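Local coordinates for protein molinate hydrolase (Gulosibacter molinativorax, PDB 4UB9) that probably hydrolyses the thiocarbamate molinate as a zinc-binding enzyme of the amidohydrolase family, at residues 146-149 and 150-154; 189-192 and 193-196; 212-215 and 216-219. All blocks are in the same frame, centred on the assembly; numbering follows the deposited sequence.

Contact 1. Residues 146-149 and 150-154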
loop_
_atom_site.group_PDB
_atom_site.type_symbol
_atom_site.label_atom_id
_atom_site.label_comp_id
_atom_site.label_asym_id
_atom_site.label_seq_id
_atom_site.Cartn_x
_atom_site.Cartn_y
_atom_site.Cartn_z
ATOM N N ASN A 146 1.381 -24.148 14.546
ATOM C CA ASN A 146 1.045 -23.463 15.757
ATOM C C ASN A 146 2.335 -23.003 16.393
ATOM O O ASN A 146 3.415 -23.349 15.918
ATOM C CB ASN A 146 0.302 -24.404 16.692
ATOM C CG ASN A 146 -0.636 -23.671 17.636
ATOM O OD1 ASN A 146 -0.315 -22.603 18.162
ATOM N ND2 ASN A 146 -1.806 -24.246 17.852
ATOM N N ALA A 147 2.211 -22.249 17.475
ATOM C CA ALA A 147 3.361 -21.862 18.289
ATOM C C ALA A 147 3.709 -22.954 19.286
ATOM O O ALA A 147 2.878 -23.367 20.100
ATOM C CB ALA A 147 3.092 -20.581 19.017
ATOM N N LEU A 148 4.966 -23.386 19.239
ATOM C CA LEU A 148 5.412 -24.522 19.998
ATOM C C LEU A 148 5.124 -24.431 21.482
ATOM O O LEU A 148 4.596 -25.359 22.072
ATOM C CB LEU A 148 6.901 -24.773 19.766
ATOM C CG LEU A 148 7.450 -26.064 20.393
ATOM C CD1 LEU A 148 6.766 -27.328 19.880
ATOM C CD2 LEU A 148 8.929 -26.155 20.114
ATOM N N GLU A 149 5.526 -23.343 22.110
ATOM C CA GLU A 149 5.380 -23.227 23.554
ATOM C C GLU A 149 3.917 -23.438 24.031
ATOM O O GLU A 149 3.669 -24.317 24.846
ATOM C CB GLU A 149 5.999 -21.908 24.067
ATOM C CG GLU A 149 5.855 -21.653 25.574
ATOM C CD GLU A 149 6.277 -20.233 25.993
ATOM O OE1 GLU A 149 7.477 -19.924 25.887
ATOM O OE2 GLU A 149 5.430 -19.425 26.433
ATOM N N PRO A 150 2.962 -22.650 23.537
ATOM C CA PRO A 150 1.610 -22.794 24.087
ATOM C C PRO A 150 0.908 -24.061 23.656
ATOM O O PRO A 150 0.102 -24.571 24.405
ATOM C CB PRO A 150 0.864 -21.585 23.536
ATOM C CG PRO A 150 1.672 -21.094 22.396
ATOM C CD PRO A 150 3.086 -21.460 22.684
ATOM N N VAL A 151 1.222 -24.575 22.475
ATOM C CA VAL A 151 0.608 -25.819 22.061
ATOM C C VAL A 151 1.115 -26.993 22.898
ATOM O O VAL A 151 0.374 -27.915 23.208
ATOM C CB VAL A 151 0.765 -26.082 20.566
ATOM C CG1 VAL A 151 2.117 -26.662 20.222
ATOM C CG2 VAL A 151 -0.334 -27.027 20.071
ATOM N N THR A 152 2.375 -26.938 23.296
ATOM C CA THR A 152 2.951 -27.938 24.205
ATOM C C THR A 152 2.257 -27.898 25.564
ATOM O O THR A 152 1.750 -28.899 26.069
ATOM C CB THR A 152 4.458 -27.688 24.436
ATOM O OG1 THR A 152 5.135 -27.807 23.199
ATOM C CG2 THR A 152 5.062 -28.693 25.410
ATOM N N ILE A 153 2.201 -26.708 26.145
ATOM C CA ILE A 153 1.478 -26.497 27.416
ATOM C C ILE A 153 0.057 -27.091 27.376
ATOM O O ILE A 153 -0.382 -27.770 28.299
ATOM C CB ILE A 153 1.380 -25.017 27.772
ATOM C CG1 ILE A 153 2.773 -24.521 28.166
ATOM C CG2 ILE A 153 0.411 -24.795 28.928
ATOM C CD1 ILE A 153 2.916 -23.019 28.306
ATOM N N ALA A 154 -0.642 -26.797 26.291
ATOM C CA ALA A 154 -2.059 -27.149 26.148
ATOM C C ALA A 154 -2.241 -28.646 25.957
ATOM O O ALA A 154 -3.132 -29.243 26.553
ATOM C CB ALA A 154 -2.693 -26.412 24.989
#
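Residues 146-149 run without a break into 150-154, and Ala147 O and Glu149 O each accept a backbone N-H from four residues on, from Val151 N at 3.1 Å and from Ile153 N, the i to i+4 pattern of an alpha-helix. Ala147 is the N-cap of helix 148-159, which follows strand 138-143 and leads to strand 167-170 in a beta-alpha-beta unit, the repeating element of the TIM barrel to which the amidohydrolase family belongs. Just ahead of the helix, Asn146 folds its amide back on the chain: OD1 takes Ala147 N at 2.6 Å, in the carbonyl plane and on a lone pair, while ND2 is held by Asp143. The Asn146 side chain crosses that of Val151 obliquely, ND2 lying 3.9 Å from Val151 CG2. Pro150 sits in the first turn, where its lack of an N-H costs no helical bond, and its ring meets Ala147 through CG, 3.7 Å from Ala147 CB. Glu149 keeps CG anti to its backbone N (chi1 178°) and stays extended beyond it, which takes its carboxylate off the helix and onto Asn493 of the second subunit. Ile126 of helix 122-135 touches Asn146 and Pro150, while Phe170 of strand 167-170 packs on Leu148, Val151 and Thr152. Thr152 turns its hydroxyl toward the preceding turn, OG1 standing beside its own backbone N (chi1 -62°). Leu148 O is therefore gripped twice by one residue, from opposite faces of the carbonyl plane: Thr152 N at 3.0 Å, and Thr152 OG1 at 2.7 Å, the hydroxyl lying 37° out of that plane.

Contact 2. Residues 189-192 and 193-196; sequences SMQA and RTVM
Arg193 follows Ala192 at the point where the chain bends, and its side chain runs extended from CG to NE, leading the guanidinium away from residues 189-192. NE binds Phe181 O, and NH2 forms salt bridges with Asp202 and Asp205 of helix 198-209. Next comes Thr194, which grips Gln191 O with two donors: OG1 at 2.7 Å in the carbonyl plane, and N at 3.0 Å from well above it. The hydroxyl is placed there by a chi1 of 64°, between backbone N and carbonyl carbon, and this leaves CG2 against Gln191, 3.8 Å from its CB. A valine here has no hydroxyl to offer, and Gln191 O, left with only the backbone N-H of the two donors, would probably be held less firmly in the bend. Val195 N then reaches Ala192 O at 3.0 Å, so that residues 191-194 and 192-195 make two overlapping type I beta-turns, in the loop that carries the chain from strand 174-175 to helix 198-209. The side chain of Val195 brings CG2 to 3.4 Å from Ala192 O and packs on Gln191 of the second subunit. Met196 sets CG between its backbone N and carbonyl carbon (chi1 69°), which brings CG to 3.3 Å from Ala192 O and SD to 4.0 Å from Ala192 CB, with Phe181 and Ile112 touching both residues.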
loop_
_atom_site.group_PDB
_atom_site.type_symbol
_atom_site.label_atom_id
_atom_site.label_comp_id
_atom_site.label_asym_id
_atom_site.label_seq_id
_atom_site.Cartn_x
_atom_site.Cartn_y
_atom_site.Cartn_z
ATOM N N SER A 189 -2.117 -5.809 -0.642
ATOM C CA SER A 189 -2.681 -4.683 0.076
ATOM C C SER A 189 -2.796 -4.922 1.613
ATOM O O SER A 189 -3.266 -4.041 2.335
ATOM C CB SER A 189 -4.063 -4.375 -0.454
ATOM O OG SER A 189 -4.914 -5.421 -0.009
ATOM N N MET A 190 -2.357 -6.076 2.096
ATOM C CA MET A 190 -2.366 -6.363 3.517
ATOM C C MET A 190 -0.972 -6.642 4.044
ATOM O O MET A 190 -0.424 -7.727 3.863
ATOM C CB MET A 190 -3.192 -7.579 3.815
ATOM C CG MET A 190 -4.639 -7.431 3.448
ATOM S SD MET A 190 -5.555 -8.866 4.061
ATOM C CE MET A 190 -7.052 -8.507 3.119
ATOM N N GLN A 191 -0.425 -5.685 4.767
ATOM C CA GLN A 191 0.928 -5.786 5.275
ATOM C C GLN A 191 0.942 -5.333 6.718
ATOM O O GLN A 191 1.200 -4.150 7.036
ATOM C CB GLN A 191 1.869 -4.920 4.415
ATOM C CG GLN A 191 1.989 -5.367 2.964
ATOM C CD GLN A 191 2.835 -4.437 2.080
ATOM O OE1 GLN A 191 2.567 -4.274 0.877
ATOM N NE2 GLN A 191 3.767 -3.767 2.682
ATOM N N ALA A 192 0.692 -6.274 7.584
ATOM C CA ALA A 192 0.541 -5.964 9.003
ATOM C C ALA A 192 1.688 -5.175 9.616
ATOM O O ALA A 192 1.473 -4.278 10.450
ATOM C CB ALA A 192 0.338 -7.226 9.767
ATOM N N ARG A 193 2.914 -5.471 9.194
ATOM C CA ARG A 193 4.115 -4.789 9.733
ATOM C C ARG A 193 4.112 -3.301 9.517
ATOM O O ARG A 193 4.737 -2.577 10.252
ATOM C CB ARG A 193 5.415 -5.380 9.187
ATOM C CG ARG A 193 5.992 -6.433 10.127
ATOM C CD ARG A 193 7.301 -7.053 9.651
ATOM N NE ARG A 193 7.650 -8.239 10.460
ATOM C CZ ARG A 193 8.395 -8.233 11.562
ATOM N NH1 ARG A 193 8.927 -7.098 12.054
ATOM N NH2 ARG A 193 8.613 -9.372 12.195
ATOM N N THR A 194 3.407 -2.826 8.498
ATOM C CA THR A 194 3.341 -1.394 8.265
ATOM C C THR A 194 2.597 -0.608 9.364
ATOM O O THR A 194 2.706 0.590 9.433
ATOM C CB THR A 194 2.687 -1.059 6.905
ATOM O OG1 THR A 194 1.318 -1.486 6.878
ATOM C CG2 THR A 194 3.466 -1.720 5.747
ATOM N N VAL A 195 1.789 -1.281 10.173
ATOM C CA VAL A 195 0.961 -0.580 11.144
ATOM C C VAL A 195 1.038 -1.111 12.549
ATOM O O VAL A 195 0.218 -0.768 13.387
ATOM C CB VAL A 195 -0.528 -0.575 10.730
ATOM C CG1 VAL A 195 -0.717 0.075 9.380
ATOM C CG2 VAL A 195 -1.089 -1.982 10.656
ATOM N N MET A 196 1.998 -1.977 12.810
ATOM C CA MET A 196 2.190 -2.531 14.141
ATOM C C MET A 196 3.651 -2.299 14.565
ATOM O O MET A 196 4.488 -1.977 13.731
ATOM C CB MET A 196 1.893 -4.019 14.162
ATOM C CG MET A 196 2.914 -4.844 13.404
ATOM S SD MET A 196 2.408 -6.544 13.065
ATOM C CE MET A 196 2.271 -7.151 14.739
#

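Contact 3. Residues 212-215 and 216-219; sequences MGRH and LSTL
A short 3-10 segment, residues 214-218, gives this contact its shape, with successive i to i+3 bonds from Leu216 N to Gly213 O, from Ser217 N to Arg214 O and from Thr218 N to His215 O. The last of these carbonyls has a second donor. Thr218 OG1 meets His215 O in the carbonyl plane at 2.6 Å, while Thr218 N comes from above that plane at 3.0 Å. One residue earlier, Arg214 is bent at chi2 and chi3 (-63° and -54°), which curls its guanidinium back over the segment to meet Ser217 edge-on. NH1 gives a nearly straight bond to Ser217 OG at 2.8 Å, in the guanidinium plane, and NH2 adds a weak one to the same oxygen. Ser217 OG also binds Thr259 O, so this buried hydroxyl serves both an N-H donor and a carbonyl. The arginine has further partners in Gly176 O and, on the third subunit, Pro256 O and the ring of Tyr257, the latter by cation-pi contact. Leu216 N lies over one face of the His215 ring, 3.3 Å from His215 CG, and the ring is held through NE2 by Gly211 O. On the apolar side Met212 CE touches Leu216 CD1 at 3.9 Å. The turn lies between helices 198-209 and 221-232: Leu216 and Leu219 pack on Leu227 of the latter, Met212 on its Tyr231, and both Met212 and Leu216 on Ile175 of strand 174-175.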
loop_
_atom_site.group_PDB
_atom_site.type_symbol
_atom_site.label_atom_id
_atom_site.label_comp_id
_atom_site.label_asym_id
_atom_site.label_seq_id
_atom_site.Cartn_x
_atom_site.Cartn_y
_atom_site.Cartn_z
ATOM N N MET A 212 13.149 -21.759 13.072
ATOM C CA MET A 212 13.013 -22.654 11.886
ATOM C C MET A 212 12.313 -21.960 10.723
ATOM O O MET A 212 11.642 -22.586 9.901
ATOM C CB MET A 212 12.296 -23.944 12.261
ATOM C CG MET A 212 12.920 -24.666 13.463
ATOM S SD MET A 212 14.666 -25.137 13.226
ATOM C CE MET A 212 14.492 -26.506 12.104
ATOM N N GLY A 213 12.538 -20.665 10.655
ATOM C CA GLY A 213 11.960 -19.808 9.631
ATOM C C GLY A 213 12.710 -19.721 8.301
ATOM O O GLY A 213 13.478 -20.625 7.953
ATOM N N ARG A 214 12.444 -18.646 7.555
ATOM C CA ARG A 214 12.932 -18.518 6.172
ATOM C C ARG A 214 14.461 -18.592 6.091
ATOM O O ARG A 214 15.018 -18.987 5.074
ATOM C CB ARG A 214 12.402 -17.238 5.500
ATOM C CG ARG A 214 10.877 -17.188 5.261
ATOM C CD ARG A 214 10.365 -18.263 4.307
ATOM N NE ARG A 214 11.127 -18.172 3.066
ATOM C CZ ARG A 214 12.070 -19.016 2.665
ATOM N NH1 ARG A 214 12.315 -20.146 3.295
ATOM N NH2 ARG A 214 12.712 -18.747 1.531
ATOM N N HIS A 215 15.137 -18.240 7.175
ATOM C CA HIS A 215 16.610 -18.202 7.171
ATOM C C HIS A 215 17.254 -19.569 6.916
ATOM O O HIS A 215 18.376 -19.656 6.428
ATOM C CB HIS A 215 17.179 -17.567 8.437
ATOM C CG HIS A 215 17.202 -18.488 9.607
ATOM N ND1 HIS A 215 18.331 -19.187 9.981
ATOM C CD2 HIS A 215 16.238 -18.831 10.491
ATOM C CE1 HIS A 215 18.060 -19.930 11.033
ATOM N NE2 HIS A 215 16.796 -19.736 11.358
ATOM N N LEU A 216 16.534 -20.623 7.203
ATOM C CA LEU A 216 17.018 -21.944 6.900
ATOM C C LEU A 216 17.384 -22.127 5.420
ATOM O O LEU A 216 18.251 -22.921 5.085
ATOM C CB LEU A 216 15.982 -23.028 7.272
ATOM C CG LEU A 216 15.733 -23.207 8.750
ATOM C CD1 LEU A 216 14.705 -24.287 8.904
ATOM C CD2 LEU A 216 16.986 -23.579 9.538
ATOM N N SER A 217 16.673 -21.447 4.539
ATOM C CA SER A 217 16.927 -21.556 3.112
ATOM C C SER A 217 18.273 -20.967 2.694
ATOM O O SER A 217 18.709 -21.193 1.577
ATOM C CB SER A 217 15.837 -20.836 2.300
ATOM O OG SER A 217 14.591 -21.529 2.303
ATOM N N THR A 218 18.893 -20.190 3.571
ATOM C CA THR A 218 20.177 -19.566 3.295
ATOM C C THR A 218 21.393 -20.446 3.651
ATOM O O THR A 218 22.533 -20.092 3.282
ATOM C CB THR A 218 20.396 -18.242 4.023
ATOM O OG1 THR A 218 20.510 -18.468 5.424
ATOM C CG2 THR A 218 19.264 -17.290 3.763
ATOM N N LEU A 219 21.146 -21.548 4.338
ATOM C CA LEU A 219 22.211 -22.307 4.997
ATOM C C LEU A 219 22.649 -23.501 4.229
ATOM O O LEU A 219 21.894 -24.024 3.413
ATOM C CB LEU A 219 21.759 -22.806 6.361
ATOM C CG LEU A 219 21.365 -21.735 7.394
ATOM C CD1 LEU A 219 20.885 -22.411 8.671
ATOM C CD2 LEU A 219 22.499 -20.777 7.695
#

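The three contacts follow one another along the chain; none nests in or crosses another. Contact 1 closes the start of helix 148-159, directly after strand 138-143. The chain then passes through strands 167-170 and 174-175 before contact 2 turns it in the loop ahead of helix 198-209. Contact 3 closes the connection from that helix to helix 221-232, which leads on to strand 239-242. Contacts 1 and 3 approach to about 8 Å between nearest atoms, contacts 2 and 3 to about 11 Å. Contacts 1 and 2 both meet the second subunit, and contacts 2 and 3 the third, so these local turns also face the assembly's interfaces.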